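Local coordinates for protein ecdysteroid-phosphate phosphatase (Bombyx mori, PDB 3C7T) that removes phosphate from ecdysteroid phosphates such as ecdysone 22-phosphate to release the active hormones, and also acts as a protein tyrosine phosphatase, at residues 83-94 with 110-120; 169-178 with 195-206. One frame throughout, in Å; residues are numbered along the deposited sequence.

Contact 1 of 2, residues 83-94 with 110-120; sequences KHVYASPALRCV and VKIKVEPGLFE. With WO4 (tungstate(VI)ion), chain E.
A beta-alpha-beta unit of the C-terminal histidine phosphatase (PGM-like) domain joins strand 84-87 to the parallel edge strand 112-114 and, beyond the strand ends, brings R92 and E120 together at the tungstate site. The strands are zipped by backbone bonds that step from one to the other: K113 N donates to V85 O, A87 N to K113 O (2.9 Å), and E115 N to A87 O, the last nearly straight at 176°. On one face of this pair the aliphatic chain of K113 passes obliquely by the Y86 ring, its CD 3.7 Å from Y86 CE2, while its NZ reaches a water that also bonds V85 N and the carbonyls of K83 and K111. The other face, turned to helix 91-104, is apolar: A87 CB meets I112 CG2, and V94 CG2 meets V114 CG2. Past the strands, P89 lays CB against V114 CG1 at 3.6 Å, and S88 OG sits at the edge of the F119 ring while bonded to H192, a tungstate ligand and probable active-site residue.

R92 leaves helix 91-104 with CG between its backbone N and carbonyl carbon (chi1 59°) and then runs extended, which carries the guanidinium to the anion. There NE and NH2 both donate to tungstate O4, so one oxygen is gripped twice at the guanidinium edge. Replacing R92 with an alanine removes both donors, and would probably leave O4 less firmly held and E120 short of one of its cationic partners. E120 has a second salt-bridge partner in K128. NH2 completes the link, forming a salt bridge to E120 OE1 at 3.3 Å with the two planes 62° apart, and a water bridges the same nitrogen to E120 OE2.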
loop_
_atom_site.group_PDB
_atom_site.type_symbol
_atom_site.label_atom_id
_atom_site.label_comp_id
_atom_site.label_asym_id
_atom_site.label_seq_id
_atom_site.Cartn_x
_atom_site.Cartn_y
_atom_site.Cartn_z
ATOM N N LYS A 83 3.170 18.580 16.991
ATOM C CA LYS A 83 2.440 18.737 18.231
ATOM C C LYS A 83 0.984 19.043 17.974
ATOM O O LYS A 83 0.113 18.644 18.750
ATOM C CB LYS A 83 3.089 19.852 19.057
ATOM C CG LYS A 83 2.500 20.034 20.442
ATOM C CD LYS A 83 3.485 20.769 21.337
ATOM C CE LYS A 83 2.906 21.032 22.730
ATOM N NZ LYS A 83 2.352 19.794 23.352
ATOM N N HIS A 84 0.725 19.754 16.880
ATOM C CA HIS A 84 -0.601 20.320 16.634
ATOM C C HIS A 84 -1.142 19.780 15.315
ATOM O O HIS A 84 -0.602 20.093 14.251
ATOM C CB HIS A 84 -0.523 21.841 16.603
ATOM C CG HIS A 84 0.171 22.426 17.793
ATOM N ND1 HIS A 84 1.445 22.951 17.728
ATOM C CD2 HIS A 84 -0.218 22.542 19.085
ATOM C CE1 HIS A 84 1.799 23.396 18.924
ATOM N NE2 HIS A 84 0.807 23.157 19.764
ATOM N N VAL A 85 -2.191 18.967 15.421
ATOM C CA VAL A 85 -2.734 18.217 14.286
ATOM C C VAL A 85 -4.200 18.607 14.095
ATOM O O VAL A 85 -5.028 18.449 15.009
ATOM C CB VAL A 85 -2.599 16.686 14.497
ATOM C CG1 VAL A 85 -3.215 15.908 13.337
ATOM C CG2 VAL A 85 -1.131 16.291 14.679
ATOM N N TYR A 86 -4.483 19.166 12.922
ATOM C CA TYR A 86 -5.835 19.613 12.551
ATOM C C TYR A 86 -6.288 18.819 11.330
ATOM O O TYR A 86 -5.517 18.654 10.384
ATOM C CB TYR A 86 -5.848 21.116 12.242
ATOM C CG TYR A 86 -5.360 21.965 13.400
ATOM C CD1 TYR A 86 -3.995 22.160 13.609
ATOM C CD2 TYR A 86 -6.262 22.554 14.294
ATOM C CE1 TYR A 86 -3.536 22.939 14.682
ATOM C CE2 TYR A 86 -5.815 23.345 15.370
ATOM C CZ TYR A 86 -4.450 23.521 15.554
ATOM O OH TYR A 86 -3.974 24.274 16.598
ATOM N N ALA A 87 -7.528 18.333 11.356
ATOM C CA ALA A 87 -8.063 17.538 10.258
ATOM C C ALA A 87 -9.434 18.029 9.843
ATOM O O ALA A 87 -10.260 18.391 10.690
ATOM C CB ALA A 87 -8.131 16.086 10.638
ATOM N N SER A 88 -9.675 18.041 8.530
ATOM C CA SER A 88 -11.011 18.261 8.003
ATOM C C SER A 88 -11.934 17.214 8.624
ATOM O O SER A 88 -11.480 16.139 8.959
ATOM C CB SER A 88 -10.976 18.075 6.483
ATOM O OG SER A 88 -12.265 17.837 5.987
ATOM N N PRO A 89 -13.229 17.533 8.813
ATOM C CA PRO A 89 -14.099 16.557 9.470
ATOM C C PRO A 89 -14.503 15.346 8.596
ATOM O O PRO A 89 -15.153 14.425 9.112
ATOM C CB PRO A 89 -15.323 17.403 9.875
ATOM C CG PRO A 89 -15.354 18.493 8.870
ATOM C CD PRO A 89 -13.933 18.793 8.512
ATOM N N ALA A 90 -14.121 15.342 7.308
ATOM C CA ALA A 90 -14.339 14.184 6.421
ATOM C C ALA A 90 -13.634 12.972 7.003
ATOM O O ALA A 90 -12.462 13.071 7.435
ATOM C CB ALA A 90 -13.810 14.471 5.004
ATOM N N LEU A 91 -14.309 11.815 6.973
ATOM C CA LEU A 91 -13.738 10.615 7.584
ATOM C C LEU A 91 -12.384 10.264 6.999
ATOM O O LEU A 91 -11.488 9.834 7.746
ATOM C CB LEU A 91 -14.655 9.403 7.447
ATOM C CG LEU A 91 -14.065 8.099 7.970
ATOM C CD1 LEU A 91 -13.754 8.185 9.491
ATOM C CD2 LEU A 91 -14.971 6.886 7.591
ATOM N N ARG A 92 -12.227 10.434 5.692
ATOM C CA ARG A 92 -10.927 10.140 5.039
ATOM C C ARG A 92 -9.774 10.981 5.603
ATOM O O ARG A 92 -8.622 10.522 5.679
ATOM C CB ARG A 92 -11.049 10.314 3.520
ATOM C CG ARG A 92 -11.470 11.719 3.096
ATOM C CD ARG A 92 -11.729 11.755 1.599
ATOM N NE ARG A 92 -12.275 12.997 1.046
ATOM C CZ ARG A 92 -13.574 13.336 1.023
ATOM N NH1 ARG A 92 -14.510 12.575 1.610
ATOM N NH2 ARG A 92 -13.936 14.478 0.441
ATOM N N CYS A 93 -10.085 12.204 6.003
ATOM C CA CYS A 93 -9.066 13.115 6.539
ATOM C C CYS A 93 -8.703 12.755 7.982
ATOM O O CYS A 93 -7.518 12.733 8.361
ATOM C CB CYS A 93 -9.518 14.574 6.421
ATOM S SG CYS A 93 -10.010 15.029 4.737
ATOM N N VAL A 94 -9.716 12.482 8.798
ATOM C CA VAL A 94 -9.453 12.033 10.174
ATOM C C VAL A 94 -8.683 10.695 10.186
ATOM O O VAL A 94 -7.741 10.505 10.970
ATOM C CB VAL A 94 -10.742 11.932 11.011
ATOM C CG1 VAL A 94 -10.378 11.603 12.465
ATOM C CG2 VAL A 94 -11.514 13.272 10.957
ATOM N N VAL A 110 -0.888 13.609 21.691
ATOM C CA VAL A 110 -1.024 14.356 20.430
ATOM C C VAL A 110 -2.326 13.939 19.761
ATOM O O VAL A 110 -2.419 12.858 19.180
ATOM C CB VAL A 110 0.184 14.161 19.477
ATOM C CG1 VAL A 110 0.003 14.993 18.195
ATOM C CG2 VAL A 110 1.501 14.524 20.183
ATOM N N LYS A 111 -3.323 14.815 19.871
ATOM C CA LYS A 111 -4.695 14.497 19.516
ATOM C C LYS A 111 -5.070 15.125 18.189
ATOM O O LYS A 111 -4.535 16.174 17.809
ATOM C CB LYS A 111 -5.651 15.034 20.589
ATOM C CG LYS A 111 -5.431 14.498 21.998
ATOM C CD LYS A 111 -6.043 13.120 22.170
ATOM C CE LYS A 111 -6.045 12.711 23.620
ATOM N NZ LYS A 111 -6.159 11.228 23.729
ATOM N N ILE A 112 -6.002 14.484 17.493
ATOM C CA ILE A 112 -6.523 15.022 16.244
ATOM C C ILE A 112 -7.633 16.032 16.532
ATOM O O ILE A 112 -8.664 15.684 17.130
ATOM C CB ILE A 112 -7.084 13.912 15.337
ATOM C CG1 ILE A 112 -6.002 12.868 15.037
ATOM C CG2 ILE A 112 -7.613 14.513 14.014
ATOM C CD1 ILE A 112 -6.546 11.566 14.547
ATOM N N LYS A 113 -7.412 17.273 16.104
ATOM C CA LYS A 113 -8.376 18.348 16.285
ATOM C C LYS A 113 -9.210 18.486 15.017
ATOM O O LYS A 113 -8.702 18.934 13.986
ATOM C CB LYS A 113 -7.644 19.659 16.580
ATOM C CG LYS A 113 -6.802 19.628 17.875
ATOM C CD LYS A 113 -6.142 20.973 18.150
ATOM C CE LYS A 113 -4.761 20.812 18.793
ATOM N NZ LYS A 113 -4.756 19.823 19.913
ATOM N N VAL A 114 -10.486 18.114 15.103
ATOM C CA VAL A 114 -11.364 18.083 13.933
ATOM C C VAL A 114 -11.884 19.500 13.720
ATOM O O VAL A 114 -12.583 20.066 14.579
ATOM C CB VAL A 114 -12.502 17.042 14.101
ATOM C CG1 VAL A 114 -13.581 17.194 13.013
ATOM C CG2 VAL A 114 -11.924 15.628 14.099
ATOM N N GLU A 115 -11.496 20.071 12.585
ATOM C CA GLU A 115 -11.717 21.473 12.279
ATOM C C GLU A 115 -12.546 21.601 11.001
ATOM O O GLU A 115 -12.034 21.383 9.901
ATOM C CB GLU A 115 -10.368 22.164 12.096
ATOM C CG GLU A 115 -10.480 23.637 11.747
ATOM C CD GLU A 115 -11.463 24.360 12.662
ATOM O OE1 GLU A 115 -11.202 24.420 13.893
ATOM O OE2 GLU A 115 -12.491 24.847 12.147
ATOM N N PRO A 116 -13.842 21.921 11.133
ATOM C CA PRO A 116 -14.669 22.125 9.931
ATOM C C PRO A 116 -14.169 23.255 9.015
ATOM O O PRO A 116 -14.493 23.283 7.818
ATOM C CB PRO A 116 -16.060 22.432 10.515
ATOM C CG PRO A 116 -16.015 21.794 11.890
ATOM C CD PRO A 116 -14.632 22.039 12.375
ATOM N N GLY A 117 -13.345 24.150 9.547
ATOM C CA GLY A 117 -12.737 25.192 8.717
ATOM C C GLY A 117 -11.970 24.587 7.555
ATOM O O GLY A 117 -11.870 25.194 6.497
ATOM N N LEU A 118 -11.457 23.372 7.755
ATOM C CA LEU A 118 -10.651 22.678 6.752
ATOM C C LEU A 118 -11.458 21.895 5.715
ATOM O O LEU A 118 -10.876 21.361 4.762
ATOM C CB LEU A 118 -9.636 21.750 7.461
ATOM C CG LEU A 118 -8.611 22.434 8.389
ATOM C CD1 LEU A 118 -7.734 21.378 9.023
ATOM C CD2 LEU A 118 -7.768 23.481 7.643
ATOM N N PHE A 119 -12.783 21.826 5.871
ATOM C CA PHE A 119 -13.586 21.048 4.914
ATOM C C PHE A 119 -13.518 21.627 3.488
ATOM O O PHE A 119 -13.359 22.838 3.296
ATOM C CB PHE A 119 -15.038 20.851 5.400
ATOM C CG PHE A 119 -15.822 19.853 4.578
ATOM C CD1 PHE A 119 -15.474 18.511 4.574
ATOM C CD2 PHE A 119 -16.918 20.272 3.810
ATOM C CE1 PHE A 119 -16.190 17.587 3.802
ATOM C CE2 PHE A 119 -17.654 19.356 3.040
ATOM C CZ PHE A 119 -17.288 18.013 3.038
ATOM N N GLU A 120 -13.623 20.733 2.492
ATOM C CA GLU A 120 -13.553 21.085 1.086
ATOM C C GLU A 120 -14.656 22.084 0.707
ATOM O O GLU A 120 -15.584 22.325 1.478
ATOM C CB GLU A 120 -13.693 19.817 0.235
ATOM C CG GLU A 120 -15.101 19.223 0.239
ATOM C CD GLU A 120 -15.209 17.935 -0.565
ATOM O OE1 GLU A 120 -14.152 17.438 -1.042
ATOM O OE2 GLU A 120 -16.361 17.434 -0.735
HETATM W W WO4 E . -10.240 14.956 -2.022
HETATM O O1 WO4 E . -8.527 15.852 -2.030
HETATM O O2 WO4 E . -11.206 16.178 -3.257
HETATM O O3 WO4 E . -10.480 13.213 -2.942
HETATM O O4 WO4 E . -11.315 15.096 -0.384
HETATM O O HOH W 1 -2.952 18.296 18.109
HETATM O O HOH W 2 -16.710 15.108 0.063
#

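Contact 2 of 2, residues 169-178 with 195-206; sequences GEVAMQAAVN and TLDQMVGALHRL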
loop_
_atom_site.group_PDB
_atom_site.type_symbol
_atom_site.label_atom_id
_atom_site.label_comp_id
_atom_site.label_asym_id
_atom_site.label_seq_id
_atom_site.Cartn_x
_atom_site.Cartn_y
_atom_site.Cartn_z
ATOM N N GLY A 169 -11.283 28.613 5.333
ATOM C CA GLY A 169 -9.989 27.931 5.436
ATOM C C GLY A 169 -8.911 28.806 6.047
ATOM O O GLY A 169 -8.127 28.356 6.898
ATOM N N GLU A 170 -8.872 30.056 5.590
ATOM C CA GLU A 170 -7.896 31.030 6.047
ATOM C C GLU A 170 -8.096 31.371 7.526
ATOM O O GLU A 170 -7.127 31.441 8.271
ATOM C CB GLU A 170 -7.989 32.292 5.185
ATOM C CG GLU A 170 -6.971 33.382 5.541
ATOM C CD GLU A 170 -7.186 34.625 4.707
ATOM O OE1 GLU A 170 -6.919 34.572 3.494
ATOM O OE2 GLU A 170 -7.624 35.652 5.268
ATOM N N VAL A 171 -9.345 31.571 7.946
ATOM C CA VAL A 171 -9.657 31.836 9.362
ATOM C C VAL A 171 -9.111 30.709 10.234
ATOM O O VAL A 171 -8.403 30.973 11.207
ATOM C CB VAL A 171 -11.187 32.057 9.596
ATOM C CG1 VAL A 171 -11.578 31.901 11.059
ATOM C CG2 VAL A 171 -11.594 33.423 9.110
ATOM N N ALA A 172 -9.404 29.458 9.858
ATOM C CA ALA A 172 -8.983 28.303 10.655
ATOM C C ALA A 172 -7.464 28.149 10.661
ATOM O O ALA A 172 -6.869 27.943 11.714
ATOM C CB ALA A 172 -9.661 27.022 10.159
ATOM N N MET A 173 -6.838 28.275 9.493
ATOM C CA MET A 173 -5.398 28.056 9.370
ATOM C C MET A 173 -4.574 29.157 10.022
ATOM O O MET A 173 -3.558 28.877 10.660
ATOM C CB MET A 173 -4.998 27.899 7.915
ATOM C CG MET A 173 -5.403 26.551 7.325
ATOM S SD MET A 173 -4.960 26.432 5.576
ATOM C CE MET A 173 -5.216 24.674 5.264
ATOM N N GLN A 174 -5.010 30.404 9.875
ATOM C CA GLN A 174 -4.315 31.506 10.563
ATOM C C GLN A 174 -4.515 31.447 12.068
ATOM O O GLN A 174 -3.571 31.655 12.833
ATOM C CB GLN A 174 -4.751 32.852 10.009
ATOM C CG GLN A 174 -4.398 33.046 8.531
ATOM C CD GLN A 174 -4.640 34.474 8.063
ATOM O OE1 GLN A 174 -5.441 35.210 8.657
ATOM N NE2 GLN A 174 -3.949 34.874 7.003
ATOM N N ALA A 175 -5.740 31.161 12.500
ATOM C CA ALA A 175 -5.994 30.978 13.926
ATOM C C ALA A 175 -5.082 29.902 14.520
ATOM O O ALA A 175 -4.446 30.135 15.546
ATOM C CB ALA A 175 -7.457 30.678 14.195
ATOM N N ALA A 176 -4.989 28.745 13.856
ATOM C CA ALA A 176 -4.142 27.642 14.320
ATOM C C ALA A 176 -2.684 28.048 14.427
ATOM O O ALA A 176 -2.019 27.685 15.395
ATOM C CB ALA A 176 -4.278 26.406 13.397
ATOM N N VAL A 177 -2.192 28.789 13.433
ATOM C CA VAL A 177 -0.790 29.208 13.396
ATOM C C VAL A 177 -0.510 30.313 14.444
ATOM O O VAL A 177 0.524 30.297 15.140
ATOM C CB VAL A 177 -0.390 29.664 11.976
ATOM C CG1 VAL A 177 0.939 30.394 11.988
ATOM C CG2 VAL A 177 -0.307 28.464 11.036
ATOM N N ASN A 178 -1.441 31.259 14.559
ATOM C CA ASN A 178 -1.348 32.293 15.608
ATOM C C ASN A 178 -1.411 31.740 17.031
ATOM O O ASN A 178 -0.580 32.114 17.872
ATOM C CB ASN A 178 -2.391 33.384 15.391
ATOM C CG ASN A 178 -2.050 34.286 14.215
ATOM O OD1 ASN A 178 -0.880 34.538 13.929
ATOM N ND2 ASN A 178 -3.072 34.781 13.538
ATOM N N THR A 195 -6.151 21.915 0.190
ATOM C CA THR A 195 -5.595 22.293 1.493
ATOM C C THR A 195 -4.160 22.808 1.398
ATOM O O THR A 195 -3.766 23.753 2.123
ATOM C CB THR A 195 -5.683 21.121 2.490
ATOM O OG1 THR A 195 -7.056 20.770 2.648
ATOM C CG2 THR A 195 -5.079 21.496 3.886
ATOM N N LEU A 196 -3.382 22.197 0.495
ATOM C CA LEU A 196 -1.992 22.592 0.299
ATOM C C LEU A 196 -1.896 24.037 -0.192
ATOM O O LEU A 196 -1.170 24.842 0.407
ATOM C CB LEU A 196 -1.256 21.627 -0.643
ATOM C CG LEU A 196 -0.773 20.308 -0.007
ATOM C CD1 LEU A 196 -1.919 19.397 0.470
ATOM C CD2 LEU A 196 0.112 19.549 -1.010
ATOM N N ASP A 197 -2.642 24.374 -1.248
ATOM C CA ASP A 197 -2.734 25.774 -1.715
ATOM C C ASP A 197 -3.378 26.727 -0.687
ATOM O O ASP A 197 -2.983 27.897 -0.586
ATOM C CB ASP A 197 -3.478 25.870 -3.047
ATOM C CG ASP A 197 -2.565 25.646 -4.247
ATOM O OD1 ASP A 197 -1.347 25.430 -4.059
ATOM O OD2 ASP A 197 -3.073 25.710 -5.395
ATOM N N GLN A 198 -4.343 26.236 0.089
ATOM C CA GLN A 198 -4.925 27.054 1.178
ATOM C C GLN A 198 -3.897 27.424 2.254
ATOM O O GLN A 198 -3.855 28.576 2.770
ATOM C CB GLN A 198 -6.105 26.343 1.829
ATOM C CG GLN A 198 -7.336 26.290 0.966
ATOM C CD GLN A 198 -8.446 25.573 1.664
ATOM O OE1 GLN A 198 -8.443 24.342 1.761
ATOM N NE2 GLN A 198 -9.397 26.332 2.182
ATOM N N MET A 199 -3.045 26.464 2.597
ATOM C CA MET A 199 -2.014 26.706 3.605
ATOM C C MET A 199 -1.013 27.750 3.147
ATOM O O MET A 199 -0.665 28.657 3.920
ATOM C CB MET A 199 -1.270 25.419 3.977
ATOM C CG MET A 199 -0.044 25.691 4.827
ATOM S SD MET A 199 1.117 24.328 4.995
ATOM C CE MET A 199 1.752 24.141 3.326
ATOM N N VAL A 200 -0.544 27.617 1.911
ATOM C CA VAL A 200 0.399 28.567 1.324
ATOM C C VAL A 200 -0.228 29.964 1.308
ATOM O O VAL A 200 0.379 30.928 1.774
ATOM C CB VAL A 200 0.818 28.168 -0.111
ATOM C CG1 VAL A 200 1.665 29.282 -0.767
ATOM C CG2 VAL A 200 1.563 26.830 -0.109
ATOM N N GLY A 201 -1.443 30.075 0.776
ATOM C CA GLY A 201 -2.158 31.359 0.771
ATOM C C GLY A 201 -2.407 31.978 2.136
ATOM O O GLY A 201 -2.329 33.200 2.283
ATOM N N ALA A 202 -2.725 31.150 3.137
ATOM C CA ALA A 202 -3.028 31.647 4.491
ATOM C C ALA A 202 -1.782 32.136 5.204
ATOM O O ALA A 202 -1.837 33.127 5.923
ATOM C CB ALA A 202 -3.712 30.577 5.328
ATOM N N LEU A 203 -0.665 31.444 4.989
ATOM C CA LEU A 203 0.594 31.783 5.662
ATOM C C LEU A 203 1.353 32.932 5.002
ATOM O O LEU A 203 1.970 33.750 5.695
ATOM C CB LEU A 203 1.474 30.542 5.862
ATOM C CG LEU A 203 1.098 29.719 7.106
ATOM C CD1 LEU A 203 -0.280 29.088 6.984
ATOM C CD2 LEU A 203 2.128 28.643 7.378
ATOM N N HIS A 204 1.283 33.014 3.677
ATOM C CA HIS A 204 1.780 34.195 2.973
ATOM C C HIS A 204 1.011 35.461 3.376
ATOM O O HIS A 204 1.604 36.542 3.499
ATOM C CB HIS A 204 1.772 33.987 1.454
ATOM C CG HIS A 204 2.935 33.178 0.959
ATOM N ND1 HIS A 204 2.963 32.596 -0.291
ATOM C CD2 HIS A 204 4.097 32.832 1.561
ATOM C CE1 HIS A 204 4.105 31.949 -0.446
ATOM N NE2 HIS A 204 4.805 32.068 0.667
ATOM N N ARG A 205 -0.292 35.319 3.622
ATOM C CA ARG A 205 -1.105 36.442 4.100
ATOM C C ARG A 205 -0.792 36.855 5.545
ATOM O O ARG A 205 -1.198 37.941 5.984
ATOM C CB ARG A 205 -2.597 36.162 3.897
ATOM C CG ARG A 205 -3.036 36.430 2.467
ATOM C CD ARG A 205 -4.404 35.871 2.161
ATOM N NE ARG A 205 -4.769 36.023 0.742
ATOM C CZ ARG A 205 -4.259 35.312 -0.262
ATOM N NH1 ARG A 205 -3.329 34.383 -0.037
ATOM N NH2 ARG A 205 -4.671 35.538 -1.498
ATOM N N LEU A 206 -0.078 36.004 6.281
ATOM C CA LEU A 206 0.386 36.351 7.627
ATOM C C LEU A 206 1.682 37.159 7.590
ATOM O O LEU A 206 2.091 37.734 8.601
ATOM C CB LEU A 206 0.543 35.109 8.513
ATOM C CG LEU A 206 -0.740 34.411 8.982
ATOM C CD1 LEU A 206 -0.419 33.101 9.691
ATOM C CD2 LEU A 206 -1.568 35.307 9.885
#
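Packing between helices 162-179 and 193-204 centres on M173, a knob in the hole made by T195, Q198, M199 and A202. Both helices pack on the central sheet: M173 on F189, M199 on V7. The segment axes approach to 9.2 Å and cross at -62°. With CG anti to its carbonyl carbon (chi1 -74°) and the chain extended beyond, M173 spans this hole: CB rests on A202 CB, SD lies 3.5 Å from M199 N, and CE presses on T195 CG2, also at 3.5 Å, tighter than usual for two carbons. Further along, V177 divides its methyls, CG1 meeting L206 CD1 at 3.8 Å and CG2 facing L203 CD1. At the other end G169 CA lies 3.7 Å from Q198 NE2, where a side chain on the glycine would collide with that amide.

Hydrogen bonding across the helices falls to Q174, whose NE2 donates to A202 O at 2.9 Å and 170°. The oxygen is met in its carbonyl plane, on a lone pair, and lies near the glutamine amide plane. L206 slides antiparallel past the same side chain, putting CD2 3.7 Å from Q174 CD.

The charged pair is looser. E170 OE1 lies 3.8 Å from R205 NE, well out of the guanidinium plane, and it bonds Y216 instead; R205 turns NH1 back to G201 O and has a cation-pi partner in Y216. The chemistry thus implies that shape and one directed amide bond set how these helices sit, with the long E170-R205 pair probably adding some charge attraction but little directional hold.

Overall arrangement
Both contacts are largely buried, yet they show how interaction type follows place in a fold. Contact 1 lies near the centre of the chain and combines strand pairing, helix-to-sheet packing and an anion-site salt bridge; contact 2, whose centre is about 15 Å from that of the chain, is helix against helix, dominated by apolar packing, with its charged pair, E170 and R205, on partly exposed residues. They share no element, but they touch: L118 CD2 meets M173 CE at 3.7 Å and Y86 CZ meets A176 CB at 3.6 Å, so helix 162-179 covers the Y86 side of the sheet edge. Helix 193-204 also faces the second subunit, where L196 packs on F256 of that chain.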